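Local structure of cellulose 1,4-beta-cellobiosidase (3ZQX) at residues N24-G29 / G91-E96; Y33-I38 / L81-V86; S50-I55 / I101-W106; C56-I61 / E96-I101. The protein is a family 3b carbohydrate-binding module of a cellulosomal cellobiohydrolase, here a variant of a form that probably adheres poorly to cellulose, unlike cellulose-binding relatives. The protein carries 1 engineered substitution. All blocks are in the same frame, centred on the assembly; numbering follows the deposited sequence. Where two conformers were deposited one is given.

Contact 1: N24-G29 / G91-E96; sequences NIVNTG and GGQTGE
Ile25 turns both polar groups of its backbone on Thr94, and this pair forms the tight part of the contact. Ile25 N donates to Thr94 OG1 at 3.0 Å, while Thr94 N returns a bond of 2.9 Å to Ile25 O. The hydroxyl, placed between the backbone N and the carbonyl carbon (chi1 55°), also gives its proton to Gly95 O, and Thr94 CG2 rests against Ile25 CB at 3.9 Å. Farther on, Asn27 N donates to Gly92 O at 2.8 Å, and Gly91 N bonds back to Asn27 O. An irregular, glycine-rich loop is thereby laid antiparallel along the end of strand 15-27 in the beta sandwich of this family 3 module, with a single bridge between Val26 and Gln93. The looser, more solvent-facing side belongs to these two: Val26 CG2 lies 3.9 Å from Gln93 OE1. That oxygen also receives Asn24 ND2, shared with Gln6 OE1, at 3.0 Å, along a straight N-H (177°) but from above the carbonyl plane, the two amides being nearly perpendicular.

Contact 2: Y33-I38 / L81-V86; sequences YSLKDI and LEFKDV
Ser34 carries its OG trans to the backbone N (chi1 174°) and Asp85 carries its carboxylate the same way (chi1 -178°), which brings the two polar ends together. Ser34 OG donates to Asp85 OD1 at 2.6 Å, on the anti side of the oxygen and well out of the carboxylate plane, and Lys87 NZ forms a salt bridge with the same OD1. Ser34 OG in turn accepts from Lys36 N at 3.1 Å, an ST turn at the start of the 3-10 segment 35-37. Beside it, Leu35 N donates to Val86 O at 2.8 Å. The short segment carries the chain from strand 33-34 into strand 38-43, and so from the small two-stranded sheet to the five-stranded one, where strand 78-83 is its neighbour. Here the Phe83 ring takes Leu35 CD2 over one face, 4.2 Å from the centroid and almost on the ring normal. Its edge meets Ile38 O, which lies near the ring plane, 3.5 Å from Phe83 CD1. Between the backbones, a water accepts from Phe83 N and sits 2.7 Å from Ile38 O.

Contact 3: S50-I55 / I101-W106; sequences SQLQFI and IRYADW. Engineered in segment 101-106: Trp106 (natural residue Asn).
Leu52, Gln53 and Phe54 face Tyr103, Arg102 and Ile101 across an antiparallel strand pair in the beta sandwich of this family 3 module. At the hydrogen-bonded pair, Gln53 N donates to Arg102 O at 2.8 Å and Arg102 N to Gln53 O at 2.9 Å; beyond it, Ala104 N continues the pairing to Gln51 O. On the face carrying Leu52 and Tyr103, Leu52 CD2 packs over the phenol ring, 3.8 Å from its centroid, while Ser50 O lies at the ring edge. Tyr103 OH is held from outside by His48 N, and calcium lies about 7 Å from the Tyr103 side chain. Over the other face of the sheet, Arg102 sets CG between its backbone N and carbonyl carbon (chi1 64°) and runs extended to NE, which lays the guanidinium beside Ile55; Ile55 CD1 presses on one side of it, 3.3 Å from Arg102 NE. The engineered Trp106 (Asn in the natural sequence) covers the opposite side with CZ2, at the end of the type I turn that starts at Tyr103. The arginine is steadied by a salt bridge from NH1 to Glu18. Gln53 is fixed in turn by its own strand, NE2 donating to Gln51 OE1 in the plane of both amides. That leaves Gln53 OE1 to two donating waters: one also donates to Tyr103 O, and the other, 2.8 Å from Gln53 OE1, accepts from Arg102 NH2.

Contact 4: C56-I61 / E96-I101; sequences CYYTPI and EIQFVI
Thr59 OG1 donates to Glu96 O at 2.8 Å, and one residue back along segment 56-61 Tyr58 O accepts from Gln98 N at 3.2 Å. The threonine hydroxyl gets there by standing trans to its backbone N (chi1 -179°). Pro60 CD crowds the same carbonyl, 3.0 Å from Glu96 O. Within segment 96-101, Gln98 NE2 reaches Glu96 OE1 from above the carboxylate plane, and Lys22 adds a salt bridge to that oxygen. The carboxylate thus braced sits at the edge of the Tyr58 ring, Glu96 CD 3.8 Å from Tyr58 CD2, the two planes 88° apart. Tyr58 N, by contrast, is buried without a polar partner. Farther along, Tyr57 CE2 touches Val100 CG2 at 4.0 Å, and the Tyr57 hydroxyl bonds to Arg102. The irregular segment 56-61 continues from strand 52-55 along one flank of strand 97-103; strand 15-27 pairs with the other flank, and Cys56, Ile61 and Ile97 all reach Leu66 of strand 66-71 in the facing sheet.

Followed from the N terminus, the chain shows how a beta sandwich is tied by overlapping loops. Contact 1 closes the widest of them, from strand 15-27 to the loop before strand 97-103, and contact 2 lies within it, joining the 33-38 link to the end of strand 78-83. Contact 3 starts later and closes later, at 101-106, with contact 4 enclosed in its span; both therefore cross contacts 1 and 2. Contacts 1 and 4 share Glu96, contacts 3 and 4 share Ile101, so 91-106 is one continuous partner. Between the sheets, Phe83 meets Ile25 and Ile97, and also Ile61 of the loop, and Leu81 meets Phe54, whereas contacts 1 and 3 stay about 28 Å apart between centres.

Contact 1: N24-G29 / G91-E96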
loop_
_atom_site.group_PDB
_atom_site.type_symbol
_atom_site.label_atom_id
_atom_site.label_comp_id
_atom_site.label_asym_id
_atom_site.label_seq_id
_atom_site.Cartn_x
_atom_site.Cartn_y
_atom_site.Cartn_z
ATOM N N ASN A 24 5.384 -3.285 -4.477
ATOM C CA ASN A 24 5.717 -4.610 -4.972
ATOM C C ASN A 24 5.827 -5.500 -3.753
ATOM O O ASN A 24 6.602 -5.183 -2.852
ATOM C CB ASN A 24 7.048 -4.545 -5.728
ATOM C CG ASN A 24 7.480 -5.878 -6.293
ATOM O OD1 ASN A 24 6.650 -6.729 -6.625
ATOM N ND2 ASN A 24 8.794 -6.070 -6.404
ATOM N N ILE A 25 5.090 -6.608 -3.719
ATOM C CA ILE A 25 5.186 -7.535 -2.600
ATOM C C ILE A 25 6.064 -8.699 -3.021
ATOM O O ILE A 25 5.774 -9.380 -3.999
ATOM C CB ILE A 25 3.806 -8.038 -2.140
ATOM C CG1 ILE A 25 2.962 -6.862 -1.635
ATOM C CG2 ILE A 25 3.969 -9.101 -1.055
ATOM C CD1 ILE A 25 1.517 -7.217 -1.376
ATOM N N VAL A 26 7.151 -8.907 -2.282
ATOM C CA VAL A 26 8.149 -9.912 -2.635
ATOM C C VAL A 26 8.163 -10.986 -1.564
ATOM O O VAL A 26 8.259 -10.671 -0.379
ATOM C CB VAL A 26 9.550 -9.276 -2.743
ATOM C CG1 VAL A 26 10.570 -10.322 -3.147
ATOM C CG2 VAL A 26 9.545 -8.118 -3.743
ATOM N N ASN A 27 8.050 -12.253 -1.965
ATOM C CA ASN A 27 8.078 -13.329 -0.994
ATOM C C ASN A 27 9.506 -13.833 -0.928
ATOM O O ASN A 27 9.940 -14.624 -1.766
ATOM C CB ASN A 27 7.139 -14.435 -1.474
ATOM C CG ASN A 27 6.965 -15.519 -0.453
ATOM O OD1 ASN A 27 7.706 -15.585 0.524
ATOM N ND2 ASN A 27 5.975 -16.380 -0.663
ATOM N N THR A 28 10.199 -13.456 0.143
ATOM C CA THR A 28 11.616 -13.772 0.290
ATOM C C THR A 28 11.826 -15.028 1.113
ATOM O O THR A 28 12.962 -15.463 1.297
ATOM C CB THR A 28 12.418 -12.629 0.963
ATOM O OG1 THR A 28 12.035 -12.511 2.340
ATOM C CG2 THR A 28 12.201 -11.309 0.248
ATOM N N GLY A 29 10.733 -15.608 1.603
ATOM C CA GLY A 29 10.806 -16.784 2.449
ATOM C C GLY A 29 10.673 -18.074 1.670
ATOM O O GLY A 29 10.694 -18.081 0.435
ATOM N N GLY A 91 9.910 -17.028 -3.187
ATOM C CA GLY A 91 10.847 -16.459 -4.135
ATOM C C GLY A 91 10.204 -15.563 -5.179
ATOM O O GLY A 91 10.913 -14.886 -5.926
ATOM N N GLY A 92 8.875 -15.546 -5.244
ATOM C CA GLY A 92 8.180 -14.779 -6.261
ATOM C C GLY A 92 7.812 -13.388 -5.801
ATOM O O GLY A 92 8.091 -12.991 -4.675
ATOM N N GLN A 93 7.168 -12.642 -6.687
ATOM C CA GLN A 93 6.726 -11.301 -6.352
ATOM C C GLN A 93 5.461 -10.990 -7.122
ATOM O O GLN A 93 5.177 -11.610 -8.151
ATOM C CB GLN A 93 7.802 -10.270 -6.683
ATOM C CG GLN A 93 8.180 -10.211 -8.145
ATOM C CD GLN A 93 9.064 -9.016 -8.443
ATOM O OE1 GLN A 93 9.830 -8.570 -7.587
ATOM N NE2 GLN A 93 8.936 -8.469 -9.645
ATOM N N THR A 94 4.707 -10.009 -6.642
ATOM C CA THR A 94 3.540 -9.555 -7.373
ATOM C C THR A 94 3.918 -8.803 -8.639
ATOM O O THR A 94 3.170 -8.815 -9.617
ATOM C CB THR A 94 2.664 -8.618 -6.513
ATOM O OG1 THR A 94 3.449 -7.518 -6.022
ATOM C CG2 THR A 94 2.067 -9.363 -5.343
ATOM N N GLY A 95 5.081 -8.162 -8.631
ATOM C CA GLY A 95 5.347 -7.109 -9.589
ATOM C C GLY A 95 4.609 -5.853 -9.170
ATOM O O GLY A 95 3.925 -5.818 -8.143
ATOM N N GLU A 96 4.738 -4.806 -9.971
ATOM C CA GLU A 96 4.195 -3.519 -9.581
ATOM C C GLU A 96 2.702 -3.572 -9.301
ATOM O O GLU A 96 1.926 -4.193 -10.044
ATOM C CB GLU A 96 4.492 -2.466 -10.649
ATOM C CG GLU A 96 3.813 -2.725 -11.986
ATOM C CD GLU A 96 4.094 -1.641 -13.000
ATOM O OE1 GLU A 96 3.783 -0.468 -12.731
ATOM O OE2 GLU A 96 4.616 -1.966 -14.089
#

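Contact 2: Y33-I38 / L81-V86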
loop_
_atom_site.group_PDB
_atom_site.type_symbol
_atom_site.label_atom_id
_atom_site.label_comp_id
_atom_site.label_asym_id
_atom_site.label_seq_id
_atom_site.Cartn_x
_atom_site.Cartn_y
_atom_site.Cartn_z
ATOM N N TYR A 33 2.383 -18.676 -0.478
ATOM C CA TYR A 33 1.172 -18.175 0.157
ATOM C C TYR A 33 0.069 -17.957 -0.856
ATOM O O TYR A 33 0.321 -17.895 -2.065
ATOM C CB TYR A 33 1.431 -16.827 0.826
ATOM C CG TYR A 33 2.425 -16.855 1.950
ATOM C CD1 TYR A 33 2.246 -17.693 3.041
ATOM C CD2 TYR A 33 3.531 -16.024 1.932
ATOM C CE1 TYR A 33 3.140 -17.714 4.079
ATOM C CE2 TYR A 33 4.438 -16.029 2.973
ATOM C CZ TYR A 33 4.230 -16.875 4.047
ATOM O OH TYR A 33 5.109 -16.894 5.106
ATOM N N SER A 34 -1.150 -17.805 -0.352
ATOM C CA SER A 34 -2.166 -17.074 -1.086
ATOM C C SER A 34 -2.186 -15.628 -0.604
ATOM O O SER A 34 -2.175 -15.369 0.606
ATOM C CB SER A 34 -3.548 -17.668 -0.872
ATOM O OG SER A 34 -4.500 -16.828 -1.499
ATOM N N LEU A 35 -2.228 -14.692 -1.544
ATOM C CA LEU A 35 -2.384 -13.297 -1.200
ATOM C C LEU A 35 -3.673 -13.028 -0.429
ATOM O O LEU A 35 -3.780 -11.995 0.232
ATOM C CB LEU A 35 -2.302 -12.418 -2.446
ATOM C CG LEU A 35 -0.879 -12.227 -2.966
ATOM C CD1 LEU A 35 -0.888 -11.832 -4.432
ATOM C CD2 LEU A 35 -0.157 -11.174 -2.141
ATOM N N LYS A 36 -4.645 -13.934 -0.480
ATOM C CA LYS A 36 -5.862 -13.727 0.293
ATOM C C LYS A 36 -5.558 -13.620 1.786
ATOM O O LYS A 36 -6.364 -13.071 2.546
ATOM C CB LYS A 36 -6.864 -14.850 0.048
ATOM C CG LYS A 36 -6.540 -16.129 0.801
ATOM C CD LYS A 36 -7.513 -17.246 0.461
ATOM C CE LYS A 36 -7.141 -18.531 1.188
ATOM N NZ LYS A 36 -7.145 -18.345 2.668
ATOM N N ASP A 37 -4.399 -14.135 2.199
ATOM C CA ASP A 37 -3.993 -14.144 3.607
ATOM C C ASP A 37 -3.112 -12.957 4.007
ATOM O O ASP A 37 -2.692 -12.864 5.163
ATOM C CB ASP A 37 -3.282 -15.455 3.935
ATOM C CG ASP A 37 -4.209 -16.633 3.856
ATOM O OD1 ASP A 37 -5.390 -16.489 4.244
ATOM O OD2 ASP A 37 -3.773 -17.704 3.396
ATOM N N ILE A 38 -2.851 -12.052 3.075
ATOM C CA ILE A 38 -1.936 -10.940 3.318
ATOM C C ILE A 38 -2.665 -9.598 3.282
ATOM O O ILE A 38 -3.501 -9.371 2.405
ATOM C CB ILE A 38 -0.780 -10.983 2.291
ATOM C CG1 ILE A 38 0.077 -12.233 2.527
ATOM C CG2 ILE A 38 0.055 -9.716 2.349
ATOM C CD1 ILE A 38 1.035 -12.566 1.410
ATOM N N LEU A 81 -4.909 -2.772 1.498
ATOM C CA LEU A 81 -5.130 -3.681 0.384
ATOM C C LEU A 81 -5.178 -5.100 0.876
ATOM O O LEU A 81 -4.266 -5.577 1.570
ATOM C CB LEU A 81 -4.042 -3.579 -0.678
ATOM C CG LEU A 81 -3.988 -2.261 -1.428
ATOM C CD1 LEU A 81 -2.887 -2.313 -2.467
ATOM C CD2 LEU A 81 -5.342 -1.952 -2.070
ATOM N N GLU A 82 -6.271 -5.755 0.521
ATOM C CA GLU A 82 -6.407 -7.190 0.631
ATOM C C GLU A 82 -6.511 -7.729 -0.794
ATOM O O GLU A 82 -6.486 -6.967 -1.761
ATOM C CB GLU A 82 -7.616 -7.552 1.490
ATOM C CG GLU A 82 -7.359 -7.264 2.959
ATOM C CD GLU A 82 -8.591 -7.356 3.809
ATOM O OE1 GLU A 82 -9.475 -6.494 3.649
ATOM O OE2 GLU A 82 -8.679 -8.286 4.642
ATOM N N PHE A 83 -6.608 -9.047 -0.920
ATOM C CA PHE A 83 -6.481 -9.700 -2.209
ATOM C C PHE A 83 -7.414 -10.884 -2.290
ATOM O O PHE A 83 -7.741 -11.513 -1.293
ATOM C CB PHE A 83 -5.047 -10.215 -2.408
ATOM C CG PHE A 83 -4.005 -9.141 -2.256
ATOM C CD1 PHE A 83 -3.498 -8.827 -1.005
ATOM C CD2 PHE A 83 -3.546 -8.436 -3.353
ATOM C CE1 PHE A 83 -2.563 -7.807 -0.852
ATOM C CE2 PHE A 83 -2.605 -7.421 -3.210
ATOM C CZ PHE A 83 -2.116 -7.113 -1.959
ATOM N N LYS A 84 -7.821 -11.200 -3.510
ATOM C CA LYS A 84 -8.470 -12.472 -3.797
ATOM C C LYS A 84 -7.422 -13.582 -3.756
ATOM O O LYS A 84 -6.244 -13.319 -3.466
ATOM C CB LYS A 84 -9.161 -12.401 -5.154
ATOM C CG LYS A 84 -10.313 -11.406 -5.166
ATOM C CD LYS A 84 -11.089 -11.440 -6.462
ATOM C CE LYS A 84 -12.188 -10.385 -6.460
ATOM N NZ LYS A 84 -12.824 -10.269 -7.805
ATOM N N ASP A 85 -7.824 -14.816 -4.078
ATOM C CA ASP A 85 -6.930 -15.939 -3.814
ATOM C C ASP A 85 -6.066 -16.062 -5.065
ATOM O O ASP A 85 -6.316 -16.863 -5.965
ATOM C CB ASP A 85 -7.830 -17.196 -3.652
ATOM C CG ASP A 85 -7.059 -18.469 -3.329
ATOM O OD1 ASP A 85 -5.855 -18.412 -3.045
ATOM O OD2 ASP A 85 -7.681 -19.551 -3.347
ATOM N N VAL A 86 -4.907 -15.421 -4.955
ATOM C CA VAL A 86 -3.887 -15.372 -5.990
ATOM C C VAL A 86 -2.657 -15.896 -5.297
ATOM O O VAL A 86 -2.261 -15.376 -4.253
ATOM C CB VAL A 86 -3.616 -13.946 -6.523
ATOM C CG1 VAL A 86 -2.400 -13.948 -7.442
ATOM C CG2 VAL A 86 -4.835 -13.410 -7.259
HETATM O O HOH W 1 -7.316 -10.570 4.212
HETATM O O HOH W 2 -5.958 -10.296 1.685
#

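Contact 3: S50-I55 / I101-W106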
loop_
_atom_site.group_PDB
_atom_site.type_symbol
_atom_site.label_atom_id
_atom_site.label_comp_id
_atom_site.label_asym_id
_atom_site.label_seq_id
_atom_site.Cartn_x
_atom_site.Cartn_y
_atom_site.Cartn_z
ATOM N N SER A 50 -14.919 13.608 2.322
ATOM C CA SER A 50 -15.414 13.045 1.074
ATOM C C SER A 50 -14.954 11.593 0.969
ATOM O O SER A 50 -13.938 11.203 1.553
ATOM C CB SER A 50 -14.900 13.852 -0.123
ATOM O OG SER A 50 -15.236 13.230 -1.360
ATOM N N GLN A 51 -15.718 10.786 0.248
ATOM C CA GLN A 51 -15.344 9.401 0.021
ATOM C C GLN A 51 -13.938 9.295 -0.539
ATOM O O GLN A 51 -13.589 9.971 -1.513
ATOM C CB GLN A 51 -16.324 8.763 -0.960
ATOM C CG GLN A 51 -15.904 7.397 -1.447
ATOM C CD GLN A 51 -16.930 6.782 -2.367
ATOM O OE1 GLN A 51 -16.894 6.981 -3.585
ATOM N NE2 GLN A 51 -17.862 6.034 -1.791
ATOM N N LEU A 52 -13.140 8.439 0.082
ATOM C CA LEU A 52 -11.831 8.080 -0.427
ATOM C C LEU A 52 -11.966 6.918 -1.393
ATOM O O LEU A 52 -12.743 5.978 -1.152
ATOM C CB LEU A 52 -10.927 7.666 0.725
ATOM C CG LEU A 52 -10.385 8.835 1.536
ATOM C CD1 LEU A 52 -9.939 8.351 2.908
ATOM C CD2 LEU A 52 -9.241 9.508 0.798
ATOM N N GLN A 53 -11.196 6.970 -2.478
ATOM C CA GLN A 53 -11.228 5.952 -3.514
ATOM C C GLN A 53 -9.819 5.496 -3.844
ATOM O O GLN A 53 -8.884 6.306 -3.925
ATOM C CB GLN A 53 -11.870 6.527 -4.771
ATOM C CG GLN A 53 -13.258 7.063 -4.520
ATOM C CD GLN A 53 -13.860 7.713 -5.742
ATOM O OE1 GLN A 53 -13.150 8.141 -6.656
ATOM N NE2 GLN A 53 -15.183 7.800 -5.765
ATOM N N PHE A 54 -9.675 4.191 -4.032
ATOM C CA PHE A 54 -8.446 3.573 -4.516
ATOM C C PHE A 54 -8.619 3.194 -5.978
ATOM O O PHE A 54 -9.666 2.661 -6.359
ATOM C CB PHE A 54 -8.177 2.302 -3.712
ATOM C CG PHE A 54 -7.085 1.436 -4.285
ATOM C CD1 PHE A 54 -5.772 1.636 -3.919
ATOM C CD2 PHE A 54 -7.373 0.415 -5.180
ATOM C CE1 PHE A 54 -4.758 0.844 -4.437
ATOM C CE2 PHE A 54 -6.366 -0.380 -5.699
ATOM C CZ PHE A 54 -5.060 -0.164 -5.326
ATOM N N ILE A 55 -7.596 3.449 -6.791
ATOM C CA ILE A 55 -7.602 2.992 -8.172
ATOM C C ILE A 55 -6.233 2.437 -8.534
ATOM O O ILE A 55 -5.199 3.060 -8.247
ATOM C CB ILE A 55 -7.967 4.112 -9.161
ATOM C CG1 ILE A 55 -9.242 4.851 -8.740
ATOM C CG2 ILE A 55 -8.124 3.538 -10.565
ATOM C CD1 ILE A 55 -9.011 6.006 -7.790
ATOM N N ILE A 101 -4.751 7.155 -4.636
ATOM C CA ILE A 101 -5.788 7.420 -3.647
ATOM C C ILE A 101 -6.304 8.824 -3.897
ATOM O O ILE A 101 -5.531 9.796 -3.911
ATOM C CB ILE A 101 -5.257 7.345 -2.200
ATOM C CG1 ILE A 101 -4.626 5.983 -1.910
ATOM C CG2 ILE A 101 -6.375 7.655 -1.206
ATOM C CD1 ILE A 101 -3.720 5.985 -0.704
ATOM N N ARG A 102 -7.604 8.943 -4.125
ATOM C CA ARG A 102 -8.206 10.236 -4.405
ATOM C C ARG A 102 -9.538 10.352 -3.696
ATOM O O ARG A 102 -10.026 9.384 -3.122
ATOM C CB ARG A 102 -8.362 10.450 -5.906
ATOM C CG ARG A 102 -9.298 9.507 -6.595
ATOM C CD ARG A 102 -9.171 9.835 -8.076
ATOM N NE ARG A 102 -9.932 8.961 -8.951
ATOM C CZ ARG A 102 -9.478 8.482 -10.106
ATOM N NH1 ARG A 102 -8.250 8.772 -10.535
ATOM N NH2 ARG A 102 -10.256 7.701 -10.830
ATOM N N TYR A 103 -10.098 11.552 -3.691
ATOM C CA TYR A 103 -11.438 11.777 -3.171
ATOM C C TYR A 103 -12.485 11.786 -4.279
ATOM O O TYR A 103 -12.218 12.242 -5.393
ATOM C CB TYR A 103 -11.487 13.113 -2.447
ATOM C CG TYR A 103 -10.745 13.138 -1.136
ATOM C CD1 TYR A 103 -11.331 12.640 0.012
ATOM C CD2 TYR A 103 -9.462 13.664 -1.044
ATOM C CE1 TYR A 103 -10.669 12.667 1.222
ATOM C CE2 TYR A 103 -8.788 13.697 0.164
ATOM C CZ TYR A 103 -9.394 13.195 1.293
ATOM O OH TYR A 103 -8.765 13.217 2.516
ATOM N N ALA A 104 -13.686 11.299 -3.973
ATOM C CA ALA A 104 -14.789 11.348 -4.930
ATOM C C ALA A 104 -15.050 12.763 -5.433
ATOM O O ALA A 104 -15.458 12.950 -6.576
ATOM C CB ALA A 104 -16.055 10.771 -4.312
ATOM N N ASP A 105 -14.854 13.754 -4.573
ATOM C CA ASP A 105 -15.057 15.149 -4.955
ATOM C C ASP A 105 -13.783 15.849 -5.443
ATOM O O ASP A 105 -13.777 17.058 -5.644
ATOM C CB ASP A 105 -15.758 15.945 -3.850
ATOM C CG ASP A 105 -14.892 16.151 -2.629
ATOM O OD1 ASP A 105 -13.724 15.704 -2.638
ATOM O OD2 ASP A 105 -15.387 16.759 -1.653
ATOM N N TRP A 106 -12.699 15.097 -5.589
ATOM C CA TRP A 106 -11.455 15.638 -6.128
ATOM C C TRP A 106 -10.831 16.716 -5.241
ATOM O O TRP A 106 -10.117 17.593 -5.717
ATOM C CB TRP A 106 -11.633 16.095 -7.584
ATOM C CG TRP A 106 -11.803 14.938 -8.524
ATOM C CD1 TRP A 106 -12.976 14.454 -9.029
ATOM C CD2 TRP A 106 -10.764 14.117 -9.060
ATOM N NE1 TRP A 106 -12.725 13.376 -9.847
ATOM C CE2 TRP A 106 -11.375 13.151 -9.883
ATOM C CE3 TRP A 106 -9.374 14.100 -8.919
ATOM C CZ2 TRP A 106 -10.641 12.183 -10.569
ATOM C CZ3 TRP A 106 -8.648 13.139 -9.599
ATOM C CH2 TRP A 106 -9.284 12.195 -10.413
HETATM O O HOH W 3 -12.696 10.630 -7.834
HETATM O O HOH W 4 -12.453 7.206 -9.229
#

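Contact 4: C56-I61 / E96-I101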
loop_
_atom_site.group_PDB
_atom_site.type_symbol
_atom_site.label_atom_id
_atom_site.label_comp_id
_atom_site.label_asym_id
_atom_site.label_seq_id
_atom_site.Cartn_x
_atom_site.Cartn_y
_atom_site.Cartn_z
ATOM N N CYS A 56 -6.233 1.255 -9.145
ATOM C CA CYS A 56 -5.015 0.632 -9.660
ATOM C C CYS A 56 -5.112 0.526 -11.176
ATOM O O CYS A 56 -5.926 -0.242 -11.697
ATOM C CB CYS A 56 -4.834 -0.765 -9.079
ATOM S SG CYS A 56 -3.486 -1.682 -9.846
ATOM N N TYR A 57 -4.282 1.286 -11.878
ATOM C CA TYR A 57 -4.304 1.280 -13.336
ATOM C C TYR A 57 -3.602 0.075 -13.933
ATOM O O TYR A 57 -3.875 -0.269 -15.081
ATOM C CB TYR A 57 -3.736 2.591 -13.913
ATOM C CG TYR A 57 -4.626 3.770 -13.604
ATOM C CD1 TYR A 57 -5.896 3.850 -14.146
ATOM C CD2 TYR A 57 -4.221 4.778 -12.745
ATOM C CE1 TYR A 57 -6.731 4.901 -13.860
ATOM C CE2 TYR A 57 -5.060 5.842 -12.449
ATOM C CZ TYR A 57 -6.312 5.895 -13.011
ATOM O OH TYR A 57 -7.151 6.947 -12.707
ATOM N N TYR A 58 -2.621 -0.493 -13.234
ATOM C CA TYR A 58 -2.053 -1.754 -13.676
ATOM C C TYR A 58 -1.443 -2.544 -12.539
ATOM O O TYR A 58 -0.768 -1.972 -11.690
ATOM C CB TYR A 58 -0.984 -1.482 -14.730
ATOM C CG TYR A 58 -0.260 -2.734 -15.142
ATOM C CD1 TYR A 58 -0.897 -3.703 -15.907
ATOM C CD2 TYR A 58 1.049 -2.966 -14.743
ATOM C CE1 TYR A 58 -0.242 -4.863 -16.278
ATOM C CE2 TYR A 58 1.710 -4.120 -15.110
ATOM C CZ TYR A 58 1.058 -5.064 -15.870
ATOM O OH TYR A 58 1.712 -6.215 -16.239
ATOM N N THR A 59 -1.646 -3.858 -12.541
ATOM C CA THR A 59 -0.774 -4.764 -11.810
ATOM C C THR A 59 -0.766 -6.120 -12.519
ATOM O O THR A 59 -1.802 -6.536 -13.030
ATOM C CB THR A 59 -1.200 -4.899 -10.333
ATOM O OG1 THR A 59 -0.294 -5.775 -9.657
ATOM C CG2 THR A 59 -2.613 -5.438 -10.185
ATOM N N PRO A 60 0.368 -6.844 -12.508
ATOM C CA PRO A 60 0.368 -8.153 -13.177
ATOM C C PRO A 60 -0.586 -9.181 -12.561
ATOM O O PRO A 60 -0.974 -10.127 -13.251
ATOM C CB PRO A 60 1.817 -8.630 -13.024
ATOM C CG PRO A 60 2.615 -7.375 -12.883
ATOM C CD PRO A 60 1.724 -6.427 -12.110
ATOM N N ILE A 61 -0.950 -9.017 -11.295
ATOM C CA ILE A 61 -1.830 -9.986 -10.635
ATOM C C ILE A 61 -3.302 -9.727 -10.969
ATOM O O ILE A 61 -4.185 -10.485 -10.566
ATOM C CB ILE A 61 -1.614 -10.031 -9.092
ATOM C CG1 ILE A 61 -2.001 -8.703 -8.428
ATOM C CG2 ILE A 61 -0.174 -10.411 -8.764
ATOM C CD1 ILE A 61 -2.018 -8.765 -6.914
ATOM N N GLU A 96 4.738 -4.806 -9.971
ATOM C CA GLU A 96 4.195 -3.519 -9.581
ATOM C C GLU A 96 2.702 -3.572 -9.301
ATOM O O GLU A 96 1.926 -4.193 -10.044
ATOM C CB GLU A 96 4.492 -2.466 -10.649
ATOM C CG GLU A 96 3.813 -2.725 -11.986
ATOM C CD GLU A 96 4.094 -1.641 -13.000
ATOM O OE1 GLU A 96 3.783 -0.468 -12.731
ATOM O OE2 GLU A 96 4.616 -1.966 -14.089
ATOM N N ILE A 97 2.312 -2.935 -8.200
ATOM C CA ILE A 97 0.915 -2.645 -7.948
ATOM C C ILE A 97 0.826 -1.130 -7.956
ATOM O O ILE A 97 1.206 -0.466 -6.987
ATOM C CB ILE A 97 0.467 -3.191 -6.573
ATOM C CG1 ILE A 97 0.758 -4.695 -6.464
ATOM C CG2 ILE A 97 -1.008 -2.894 -6.348
ATOM C CD1 ILE A 97 0.527 -5.269 -5.068
ATOM N N GLN A 98 0.282 -0.577 -9.030
ATOM C CA GLN A 98 0.132 0.865 -9.093
ATOM C C GLN A 98 -0.975 1.261 -8.139
ATOM O O GLN A 98 -1.961 0.531 -7.976
ATOM C CB GLN A 98 -0.195 1.304 -10.514
ATOM C CG GLN A 98 0.950 1.034 -11.465
ATOM C CD GLN A 98 0.726 1.560 -12.862
ATOM O OE1 GLN A 98 -0.202 2.337 -13.122
ATOM N NE2 GLN A 98 1.589 1.148 -13.776
ATOM N N PHE A 99 -0.818 2.408 -7.488
ATOM C CA PHE A 99 -1.898 2.896 -6.649
ATOM C C PHE A 99 -2.095 4.382 -6.765
ATOM O O PHE A 99 -1.126 5.151 -6.846
ATOM C CB PHE A 99 -1.737 2.473 -5.169
ATOM C CG PHE A 99 -0.651 3.196 -4.401
ATOM C CD1 PHE A 99 0.679 2.804 -4.491
ATOM C CD2 PHE A 99 -0.982 4.229 -3.527
ATOM C CE1 PHE A 99 1.658 3.456 -3.760
ATOM C CE2 PHE A 99 -0.008 4.871 -2.785
ATOM C CZ PHE A 99 1.311 4.487 -2.902
ATOM N N VAL A 100 -3.371 4.762 -6.772
ATOM C CA VAL A 100 -3.816 6.134 -6.628
ATOM C C VAL A 100 -4.855 6.159 -5.515
ATOM O O VAL A 100 -5.728 5.272 -5.448
ATOM C CB VAL A 100 -4.456 6.642 -7.930
ATOM C CG1 VAL A 100 -5.312 7.881 -7.682
ATOM C CG2 VAL A 100 -3.378 6.923 -8.972
ATOM N N ILE A 101 -4.751 7.155 -4.636
ATOM C CA ILE A 101 -5.788 7.420 -3.647
ATOM C C ILE A 101 -6.304 8.824 -3.897
ATOM O O ILE A 101 -5.531 9.796 -3.911
ATOM C CB ILE A 101 -5.257 7.345 -2.200
ATOM C CG1 ILE A 101 -4.626 5.983 -1.910
ATOM C CG2 ILE A 101 -6.375 7.655 -1.206
ATOM C CD1 ILE A 101 -3.720 5.985 -0.704
#